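Local coordinates for putative oxalate decarboxylase (PDB 1O4T), which binds manganese and oxalate, forms a homodimer and is a putative oxalate decarboxylase of the cupin superfamily, at residues E80-L86 and L124-I130; E88-N94 and E112-N118. All blocks are in the same frame, centred on the assembly; numbering follows the deposited sequence.

Contact 1: residues E80-L86 and L124-I130; sequences EIYYILL and LEFLAVI. With MN (manganese (II) ion), chain C; OXL (oxalate ion), chain D.
E80 and I130 meet beside the manganese ion, the methylene chain of the glutamate lying against CG1 of the isoleucine, with E80 CD 3.4 Å from I130 CG1. With CG anti to the backbone N (chi1 -157°) and the chain extended beyond it, E80 brings OE2 to within 2.1 Å of the manganese. Oxalate chelates the same ion through O3 and O4, and I130 CD1 packs 3.7 Å from O4. Y82 OH donates a hydrogen bond of 2.6 Å to oxalate O3, which lies at the edge of the tyrosine ring and in its plane. Behind this first shell, F126 CE1 sits over the centre of one face of the Y82 ring, the two ring planes inclined at 45°. A phenylalanine in place of Y82 would probably leave oxalate O3 without its hydroxyl donor. F126 CB in turn rests 3.7 Å from I84 CD1. The backbones fix these positions by paired bonds between I81 and V129 and between Y83 and L127. Farther along, E125 O accepts from both L85 N and L86 N, which approach from the same face of its carbonyl plane. This classic beta bulge shifts the register by one residue. H73, H75 and H114 complete the metal site, an arrangement characteristic of the cupin double-stranded beta-helix, with its three-histidine, one-glutamate manganese centre inside the barrel.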
ATOM      1  N   GLU A  80      11.079  -2.546   4.681  1.00 31.10           N
ATOM      2  CA  GLU A  80       9.677  -2.230   4.963  1.00 32.09           C
ATOM      3  C   GLU A  80       9.247  -0.863   4.468  1.00 32.96           C
ATOM      4  O   GLU A  80       9.986   0.104   4.562  1.00 33.55           O
ATOM      5  CB  GLU A  80       9.402  -2.332   6.463  1.00 31.99           C
ATOM      6  CG  GLU A  80       7.940  -2.581   6.761  1.00 34.11           C
ATOM      7  CD  GLU A  80       7.669  -2.982   8.184  1.00 34.21           C
ATOM      8  OE1 GLU A  80       6.493  -3.173   8.535  1.00 36.71           O
ATOM      9  OE2 GLU A  80       8.619  -3.096   8.948  1.00 38.11           O
ATOM     10  N   ILE A  81       8.029  -0.811   3.950  1.00 33.23           N
ATOM     11  CA  ILE A  81       7.395   0.402   3.504  1.00 33.38           C
ATOM     12  C   ILE A  81       6.128   0.593   4.339  1.00 32.62           C
ATOM     13  O   ILE A  81       5.324  -0.312   4.471  1.00 32.33           O
ATOM     14  CB  ILE A  81       6.993   0.281   2.007  1.00 34.22           C
ATOM     15  CG1 ILE A  81       8.189  -0.125   1.142  1.00 35.55           C
ATOM     16  CG2 ILE A  81       6.333   1.593   1.509  1.00 35.13           C
ATOM     17  CD1 ILE A  81       7.739  -0.727  -0.184  1.00 37.03           C
ATOM     18  N   TYR A  82       5.942   1.771   4.910  1.00 32.28           N
ATOM     19  CA  TYR A  82       4.643   2.175   5.384  1.00 31.32           C
ATOM     20  C   TYR A  82       4.013   3.171   4.397  1.00 32.14           C
ATOM     21  O   TYR A  82       4.683   4.093   3.905  1.00 32.70           O
ATOM     22  CB  TYR A  82       4.763   2.898   6.711  1.00 32.42           C
ATOM     23  CG  TYR A  82       5.322   2.173   7.924  1.00 31.45           C
ATOM     24  CD1 TYR A  82       5.787   2.903   9.017  1.00 31.51           C
ATOM     25  CD2 TYR A  82       5.355   0.778   8.012  1.00 32.08           C
ATOM     26  CE1 TYR A  82       6.235   2.279  10.147  1.00 31.91           C
ATOM     27  CE2 TYR A  82       5.798   0.153   9.139  1.00 32.63           C
ATOM     28  CZ  TYR A  82       6.255   0.899  10.212  1.00 33.39           C
ATOM     29  OH  TYR A  82       6.736   0.236  11.346  1.00 33.58           O
ATOM     30  N   TYR A  83       2.725   2.993   4.098  1.00 32.07           N
ATOM     31  CA  TYR A  83       1.915   4.042   3.477  1.00 31.29           C
ATOM     32  C   TYR A  83       0.855   4.530   4.491  1.00 31.09           C
ATOM     33  O   TYR A  83      -0.031   3.781   4.946  1.00 29.59           O
ATOM     34  CB  TYR A  83       1.279   3.561   2.170  1.00 32.17           C
ATOM     35  CG  TYR A  83       0.544   4.684   1.472  1.00 32.12           C
ATOM     36  CD1 TYR A  83       1.172   5.450   0.505  1.00 35.96           C
ATOM     37  CD2 TYR A  83      -0.752   4.990   1.798  1.00 32.67           C
ATOM     38  CE1 TYR A  83       0.525   6.543  -0.106  1.00 37.43           C
ATOM     39  CE2 TYR A  83      -1.435   6.064   1.184  1.00 35.47           C
ATOM     40  CZ  TYR A  83      -0.777   6.839   0.215  1.00 35.72           C
ATOM     41  OH  TYR A  83      -1.413   7.904  -0.387  1.00 35.32           O
ATOM     42  N   ILE A  84       0.959   5.794   4.871  1.00 31.59           N
ATOM     43  CA  ILE A  84       0.073   6.348   5.887  1.00 31.00           C
ATOM     44  C   ILE A  84      -1.295   6.623   5.281  1.00 32.39           C
ATOM     45  O   ILE A  84      -1.422   7.421   4.336  1.00 32.31           O
ATOM     46  CB  ILE A  84       0.663   7.649   6.495  1.00 31.92           C
ATOM     47  CG1 ILE A  84       2.127   7.484   6.914  1.00 31.46           C
ATOM     48  CG2 ILE A  84      -0.207   8.150   7.685  1.00 32.97           C
ATOM     49  CD1 ILE A  84       2.388   6.273   7.834  1.00 28.96           C
ATOM     50  N   LEU A  85      -2.321   5.991   5.861  1.00 31.60           N
ATOM     51  CA  LEU A  85      -3.691   6.077   5.355  1.00 31.49           C
ATOM     52  C   LEU A  85      -4.577   7.118   6.047  1.00 31.76           C
ATOM     53  O   LEU A  85      -5.408   7.736   5.379  1.00 32.60           O
ATOM     54  CB  LEU A  85      -4.395   4.712   5.480  1.00 31.86           C
ATOM     55  CG  LEU A  85      -3.848   3.473   4.809  1.00 30.54           C
ATOM     56  CD1 LEU A  85      -4.568   2.267   5.354  1.00 34.13           C
ATOM     57  CD2 LEU A  85      -4.050   3.576   3.350  1.00 32.45           C
ATOM     58  N   LEU A  86      -4.422   7.286   7.361  1.00 31.28           N
ATOM     59  CA  LEU A  86      -5.249   8.174   8.156  1.00 32.87           C
ATOM     60  C   LEU A  86      -4.451   8.645   9.325  1.00 31.58           C
ATOM     61  O   LEU A  86      -3.698   7.884   9.863  1.00 32.34           O
ATOM     62  CB  LEU A  86      -6.480   7.432   8.759  1.00 33.50           C
ATOM     63  CG  LEU A  86      -7.620   6.958   7.851  1.00 37.95           C
ATOM     64  CD1 LEU A  86      -8.407   5.826   8.524  1.00 40.55           C
ATOM     65  CD2 LEU A  86      -8.529   8.084   7.491  1.00 39.59           C
ATOM     66  N   LEU A 124      -4.235   6.603  13.966  1.00 30.24           N
ATOM     67  CA  LEU A 124      -3.265   6.615  12.888  1.00 30.63           C
ATOM     68  C   LEU A 124      -3.344   5.233  12.203  1.00 30.90           C
ATOM     69  O   LEU A 124      -3.102   4.233  12.846  1.00 31.86           O
ATOM     70  CB  LEU A 124      -1.859   6.831  13.445  1.00 30.69           C
ATOM     71  CG  LEU A 124      -0.622   6.622  12.574  1.00 31.90           C
ATOM     72  CD1 LEU A 124      -0.561   7.613  11.422  1.00 31.57           C
ATOM     73  CD2 LEU A 124       0.592   6.746  13.481  1.00 32.23           C
ATOM     74  N   GLU A 125      -3.697   5.173  10.932  1.00 31.14           N
ATOM     75  CA  GLU A 125      -3.668   3.901  10.236  1.00 31.64           C
ATOM     76  C   GLU A 125      -2.699   3.942   9.078  1.00 31.28           C
ATOM     77  O   GLU A 125      -2.512   4.970   8.438  1.00 31.21           O
ATOM     78  CB  GLU A 125      -5.045   3.553   9.739  1.00 32.47           C
ATOM     79  CG  GLU A 125      -6.127   3.701  10.790  1.00 34.44           C
ATOM     80  CD  GLU A 125      -7.357   2.843  10.528  1.00 39.49           C
ATOM     81  OE1 GLU A 125      -7.244   1.899   9.738  1.00 43.79           O
ATOM     82  OE2 GLU A 125      -8.422   3.086  11.158  1.00 44.71           O
ATOM     83  N   PHE A 126      -2.082   2.805   8.796  1.00 31.59           N
ATOM     84  CA  PHE A 126      -1.185   2.714   7.686  1.00 32.04           C
ATOM     85  C   PHE A 126      -1.051   1.285   7.192  1.00 33.17           C
ATOM     86  O   PHE A 126      -1.309   0.304   7.921  1.00 33.72           O
ATOM     87  CB  PHE A 126       0.193   3.272   8.049  1.00 31.31           C
ATOM     88  CG  PHE A 126       0.832   2.636   9.266  1.00 31.96           C
ATOM     89  CD1 PHE A 126       1.757   1.627   9.131  1.00 30.39           C
ATOM     90  CD2 PHE A 126       0.533   3.107  10.543  1.00 30.98           C
ATOM     91  CE1 PHE A 126       2.336   1.044  10.270  1.00 33.98           C
ATOM     92  CE2 PHE A 126       1.119   2.571  11.674  1.00 31.61           C
ATOM     93  CZ  PHE A 126       2.039   1.547  11.535  1.00 31.39           C
ATOM     94  N   LEU A 127      -0.620   1.192   5.954  1.00 32.22           N
ATOM     95  CA  LEU A 127      -0.248  -0.058   5.343  1.00 34.77           C
ATOM     96  C   LEU A 127       1.202  -0.379   5.586  1.00 33.39           C
ATOM     97  O   LEU A 127       2.038   0.489   5.457  1.00 36.04           O
ATOM     98  CB  LEU A 127      -0.473   0.102   3.845  1.00 35.66           C
ATOM     99  CG  LEU A 127      -1.283  -0.937   3.150  1.00 41.95           C
ATOM    100  CD1 LEU A 127      -2.670  -1.067   3.778  1.00 43.45           C
ATOM    101  CD2 LEU A 127      -1.310  -0.519   1.643  1.00 44.47           C
ATOM    102  N   ALA A 128       1.515  -1.631   5.895  1.00 34.28           N
ATOM    103  CA  ALA A 128       2.902  -2.086   6.115  1.00 33.61           C
ATOM    104  C   ALA A 128       3.197  -3.263   5.213  1.00 34.00           C
ATOM    105  O   ALA A 128       2.452  -4.243   5.216  1.00 34.58           O
ATOM    106  CB  ALA A 128       3.108  -2.451   7.547  1.00 33.40           C
ATOM    107  N   VAL A 129       4.297  -3.188   4.469  1.00 33.06           N
ATOM    108  CA  VAL A 129       4.674  -4.227   3.547  1.00 32.71           C
ATOM    109  C   VAL A 129       6.165  -4.562   3.762  1.00 31.98           C
ATOM    110  O   VAL A 129       7.004  -3.699   3.669  1.00 31.48           O
ATOM    111  CB  VAL A 129       4.503  -3.781   2.076  1.00 32.89           C
ATOM    112  CG1 VAL A 129       4.566  -4.987   1.161  1.00 33.75           C
ATOM    113  CG2 VAL A 129       3.185  -3.087   1.902  1.00 37.09           C
ATOM    114  N   ILE A 130       6.488  -5.813   4.040  1.00 31.84           N
ATOM    115  CA  ILE A 130       7.881  -6.187   4.240  1.00 32.44           C
ATOM    116  C   ILE A 130       8.293  -7.024   3.043  1.00 33.48           C
ATOM    117  O   ILE A 130       7.655  -8.017   2.777  1.00 34.79           O
ATOM    118  CB  ILE A 130       8.058  -6.953   5.560  1.00 31.82           C
ATOM    119  CG1 ILE A 130       7.639  -6.068   6.734  1.00 34.14           C
ATOM    120  CG2 ILE A 130       9.521  -7.385   5.734  1.00 32.10           C
ATOM    121  CD1 ILE A 130       7.590  -6.810   8.110  1.00 36.10           C
TER
HETATM  122 MN    MN C 300       9.094  -2.938  10.986  1.00 33.94          MN
HETATM  123  C1  OXL D 400       6.390  -3.320  11.552  1.00 52.91           C
HETATM  124  C2  OXL D 400       6.895  -4.696  11.577  1.00 53.27           C
HETATM  125  O1  OXL D 400       5.047  -3.192  11.598  1.00 54.56           O
HETATM  126  O2  OXL D 400       5.999  -5.655  11.874  1.00 56.29           O
HETATM  127  O3  OXL D 400       7.151  -2.333  11.461  1.00 47.15           O
HETATM  128  O4  OXL D 400       8.065  -4.976  11.298  1.00 46.13           O

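Contact 2: residues E88-N94 and E112-N118; sequences EGVFHDN and ESHSIEN. With MN (manganese (II) ion), chain C.
E88 and N118 are joined through a water that accepts from E88 N and donates to N118 OD1, while N118 ND2 reaches the backbone oxygens of L64 and T122. At G89 the chains come close, CA lying 3.1 Å from E117 O, and a side chain directed at this carbonyl would collide with it. V90 then forms a hydrogen-bonded pair with E117, whose carboxylate makes a salt bridge with K38. A second water links V90 O, weakly, to S115 OG.

F91 stretches out opposite its own backbone N (chi1 179°), which carries its ring to H114. ND1 of the histidine lies at the edge of the phenylalanine ring, 3.8 Å from F91 CE1, and the two rings meet rim to rim with their planes at 78°. H92 pairs with S115 through two backbone bonds, and its CB approaches S115 OG at 3.1 Å; its ND1 is bound by D97.

D93 brings its carboxylate across that of E112, OD1 standing 3.0 Å from E112 OE1 with the two planes 65° apart. D93 OD1 is also hydrogen-bonded to T108 OG1, and E112 OE1 to the backbone N of D109. Such proximity of two carboxylates is likely to favour a proton on one of them. H114 sends NE2 to the manganese at 2.2 Å, joining H73, H75 and E80. The strand pair thus presents a metal ligand bordered by an aromatic edge on one face and water-linked polar groups on the other.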
ATOM      1  N   GLU A  88      -2.154  11.179  12.027  1.00 34.33           N
ATOM      2  CA  GLU A  88      -0.874  11.841  12.143  1.00 35.36           C
ATOM      3  C   GLU A  88       0.017  11.124  13.162  1.00 34.52           C
ATOM      4  O   GLU A  88      -0.449  10.440  14.051  1.00 34.34           O
ATOM      5  CB  GLU A  88      -1.105  13.276  12.657  1.00 36.45           C
ATOM      6  CG  GLU A  88      -1.436  14.264  11.577  1.00 40.70           C
ATOM      7  CD  GLU A  88      -1.889  15.609  12.149  1.00 43.98           C
ATOM      8  OE1 GLU A  88      -2.372  16.447  11.346  1.00 45.46           O
ATOM      9  OE2 GLU A  88      -1.771  15.800  13.387  1.00 45.86           O
ATOM     10  N   GLY A  89       1.309  11.328  13.045  1.00 33.82           N
ATOM     11  CA  GLY A  89       2.239  10.758  13.986  1.00 33.68           C
ATOM     12  C   GLY A  89       3.685  11.073  13.669  1.00 33.48           C
ATOM     13  O   GLY A  89       3.984  12.007  12.937  1.00 31.92           O
ATOM     14  N   VAL A  90       4.583  10.304  14.276  1.00 34.24           N
ATOM     15  CA  VAL A  90       6.009  10.515  14.119  1.00 34.09           C
ATOM     16  C   VAL A  90       6.664   9.171  13.776  1.00 33.85           C
ATOM     17  O   VAL A  90       6.474   8.172  14.477  1.00 34.11           O
ATOM     18  CB  VAL A  90       6.632  11.087  15.378  1.00 34.81           C
ATOM     19  CG1 VAL A  90       8.075  11.328  15.141  1.00 34.86           C
ATOM     20  CG2 VAL A  90       5.970  12.376  15.785  1.00 36.25           C
ATOM     21  N   PHE A  91       7.372   9.156  12.650  1.00 32.79           N
ATOM     22  CA  PHE A  91       8.146   8.038  12.169  1.00 32.50           C
ATOM     23  C   PHE A  91       9.608   8.228  12.553  1.00 32.45           C
ATOM     24  O   PHE A  91      10.191   9.302  12.333  1.00 33.11           O
ATOM     25  CB  PHE A  91       8.019   8.011  10.652  1.00 32.82           C
ATOM     26  CG  PHE A  91       8.796   6.923   9.999  1.00 32.21           C
ATOM     27  CD1 PHE A  91       8.482   5.592  10.231  1.00 34.25           C
ATOM     28  CD2 PHE A  91       9.808   7.211   9.116  1.00 35.70           C
ATOM     29  CE1 PHE A  91       9.170   4.562   9.612  1.00 32.26           C
ATOM     30  CE2 PHE A  91      10.517   6.149   8.478  1.00 34.73           C
ATOM     31  CZ  PHE A  91      10.186   4.838   8.750  1.00 32.16           C
ATOM     32  N   HIS A  92      10.185   7.226  13.187  1.00 32.85           N
ATOM     33  CA  HIS A  92      11.586   7.248  13.533  1.00 33.95           C
ATOM     34  C   HIS A  92      12.324   6.317  12.587  1.00 34.71           C
ATOM     35  O   HIS A  92      11.979   5.143  12.498  1.00 35.25           O
ATOM     36  CB  HIS A  92      11.809   6.766  14.976  1.00 34.12           C
ATOM     37  CG  HIS A  92      13.240   6.832  15.431  1.00 33.78           C
ATOM     38  ND1 HIS A  92      13.750   7.903  16.137  1.00 34.37           N
ATOM     39  CD2 HIS A  92      14.272   5.963  15.279  1.00 33.42           C
ATOM     40  CE1 HIS A  92      15.029   7.697  16.395  1.00 32.57           C
ATOM     41  NE2 HIS A  92      15.370   6.522  15.897  1.00 34.23           N
ATOM     42  N   ASP A  93      13.344   6.824  11.918  1.00 35.46           N
ATOM     43  CA  ASP A  93      14.236   5.968  11.129  1.00 36.82           C
ATOM     44  C   ASP A  93      15.609   6.649  10.946  1.00 36.30           C
ATOM     45  O   ASP A  93      15.720   7.886  10.924  1.00 35.30           O
ATOM     46  CB  ASP A  93      13.519   5.592   9.832  1.00 38.16           C
ATOM     47  CG  ASP A  93      14.387   4.814   8.830  1.00 42.00           C
ATOM     48  OD1 ASP A  93      14.164   3.601   8.623  1.00 44.93           O
ATOM     49  OD2 ASP A  93      15.275   5.366   8.148  1.00 49.79           O
ATOM     50  N   ASN A  94      16.659   5.823  10.906  1.00 36.04           N
ATOM     51  CA  ASN A  94      18.049   6.292  10.860  1.00 35.57           C
ATOM     52  C   ASN A  94      18.351   7.370  11.914  1.00 35.74           C
ATOM     53  O   ASN A  94      19.034   8.363  11.640  1.00 35.45           O
ATOM     54  CB  ASN A  94      18.386   6.786   9.445  1.00 35.47           C
ATOM     55  CG  ASN A  94      19.853   6.983   9.234  1.00 34.09           C
ATOM     56  OD1 ASN A  94      20.655   6.106   9.503  1.00 34.35           O
ATOM     57  ND2 ASN A  94      20.219   8.153   8.779  1.00 37.44           N
ATOM     58  N   GLU A 112      18.476  -1.029   8.881  1.00 29.01           N
ATOM     59  CA  GLU A 112      17.950   0.074   9.683  1.00 30.54           C
ATOM     60  C   GLU A 112      16.909  -0.383  10.705  1.00 30.73           C
ATOM     61  O   GLU A 112      16.252  -1.389  10.533  1.00 31.63           O
ATOM     62  CB  GLU A 112      17.302   1.130   8.801  1.00 30.57           C
ATOM     63  CG  GLU A 112      18.169   1.629   7.671  1.00 32.77           C
ATOM     64  CD  GLU A 112      17.578   2.832   6.955  1.00 37.10           C
ATOM     65  OE1 GLU A 112      16.340   2.893   6.681  1.00 37.53           O
ATOM     66  OE2 GLU A 112      18.382   3.728   6.653  1.00 39.97           O
ATOM     67  N   SER A 113      16.736   0.411  11.744  1.00 31.72           N
ATOM     68  CA  SER A 113      15.720   0.185  12.755  1.00 31.80           C
ATOM     69  C   SER A 113      14.729   1.322  12.676  1.00 32.74           C
ATOM     70  O   SER A 113      15.117   2.454  12.344  1.00 33.78           O
ATOM     71  CB  SER A 113      16.336   0.156  14.144  1.00 31.94           C
ATOM     72  OG  SER A 113      17.320  -0.847  14.254  1.00 30.93           O
ATOM     73  N   HIS A 114      13.454   1.027  12.972  1.00 32.55           N
ATOM     74  CA  HIS A 114      12.412   2.039  12.968  1.00 32.77           C
ATOM     75  C   HIS A 114      11.347   1.833  14.053  1.00 32.82           C
ATOM     76  O   HIS A 114      11.309   0.776  14.714  1.00 31.63           O
ATOM     77  CB  HIS A 114      11.729   2.179  11.567  1.00 33.71           C
ATOM     78  CG  HIS A 114      10.885   1.008  11.151  1.00 33.39           C
ATOM     79  ND1 HIS A 114      10.230   0.976   9.934  1.00 35.50           N
ATOM     80  CD2 HIS A 114      10.654  -0.194  11.730  1.00 36.21           C
ATOM     81  CE1 HIS A 114       9.608  -0.186   9.792  1.00 37.13           C
ATOM     82  NE2 HIS A 114       9.848  -0.918  10.866  1.00 36.92           N
ATOM     83  N   SER A 115      10.503   2.867  14.200  1.00 31.21           N
ATOM     84  CA  SER A 115       9.371   2.868  15.122  1.00 31.43           C
ATOM     85  C   SER A 115       8.383   3.862  14.579  1.00 31.55           C
ATOM     86  O   SER A 115       8.735   4.657  13.696  1.00 31.64           O
ATOM     87  CB  SER A 115       9.780   3.284  16.532  1.00 31.23           C
ATOM     88  OG  SER A 115      10.283   4.590  16.568  1.00 30.03           O
ATOM     89  N   ILE A 116       7.163   3.851  15.104  1.00 31.29           N
ATOM     90  CA  ILE A 116       6.181   4.841  14.696  1.00 31.16           C
ATOM     91  C   ILE A 116       5.214   5.069  15.832  1.00 32.06           C
ATOM     92  O   ILE A 116       4.771   4.104  16.477  1.00 31.78           O
ATOM     93  CB  ILE A 116       5.453   4.390  13.371  1.00 31.23           C
ATOM     94  CG1 ILE A 116       4.447   5.435  12.892  1.00 33.43           C
ATOM     95  CG2 ILE A 116       4.770   3.050  13.530  1.00 32.15           C
ATOM     96  CD1 ILE A 116       4.067   5.284  11.376  1.00 34.78           C
ATOM     97  N   GLU A 117       4.920   6.336  16.100  1.00 31.95           N
ATOM     98  CA  GLU A 117       4.034   6.712  17.196  1.00 32.46           C
ATOM     99  C   GLU A 117       2.876   7.599  16.741  1.00 32.91           C
ATOM    100  O   GLU A 117       3.061   8.560  15.961  1.00 32.01           O
ATOM    101  CB  GLU A 117       4.823   7.437  18.287  1.00 32.65           C
ATOM    102  CG  GLU A 117       4.013   7.626  19.556  1.00 35.23           C
ATOM    103  CD  GLU A 117       4.804   8.201  20.722  1.00 39.17           C
ATOM    104  OE1 GLU A 117       6.044   8.056  20.748  1.00 41.46           O
ATOM    105  OE2 GLU A 117       4.162   8.773  21.630  1.00 43.83           O
ATOM    106  N   ASN A 118       1.686   7.302  17.271  1.00 32.93           N
ATOM    107  CA  ASN A 118       0.533   8.179  17.079  1.00 34.06           C
ATOM    108  C   ASN A 118       0.524   9.339  18.089  1.00 35.32           C
ATOM    109  O   ASN A 118       0.143   9.179  19.239  1.00 36.55           O
ATOM    110  CB  ASN A 118      -0.783   7.393  17.149  1.00 33.72           C
ATOM    111  CG  ASN A 118      -1.989   8.253  16.863  1.00 33.56           C
ATOM    112  OD1 ASN A 118      -1.845   9.455  16.636  1.00 31.60           O
ATOM    113  ND2 ASN A 118      -3.195   7.645  16.873  1.00 27.99           N
TER
HETATM  114 MN    MN C 300       9.094  -2.938  10.986  1.00 33.94          MN
HETATM  115  O   HOH W   1      -3.449  10.631  14.525  1.00 25.33           O
HETATM  116  O   HOH W   2       8.437   6.826  16.816  1.00 35.54           O

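Overall arrangement
Contacts 1 and 2 are antiparallel strand pairs from the two different sheets of the cupin barrel, and contact 2 is nested in the chain between the strands of contact 1. They converge on one manganese ion, to which contact 1 supplies E80 and contact 2 supplies H114; the rings of Y82 and H114 stack, and F126 packs against I116. Contact 1 is the more buried, apolar in its middle, with the E125–R61 salt bridge at the end far from the metal. Contact 2 is only partly buried: F91, D93, H114 and I116 share its inner face, where D93 closely approaches E112, while H92, S115 and E117 mark the outer face. Both touch the second subunit.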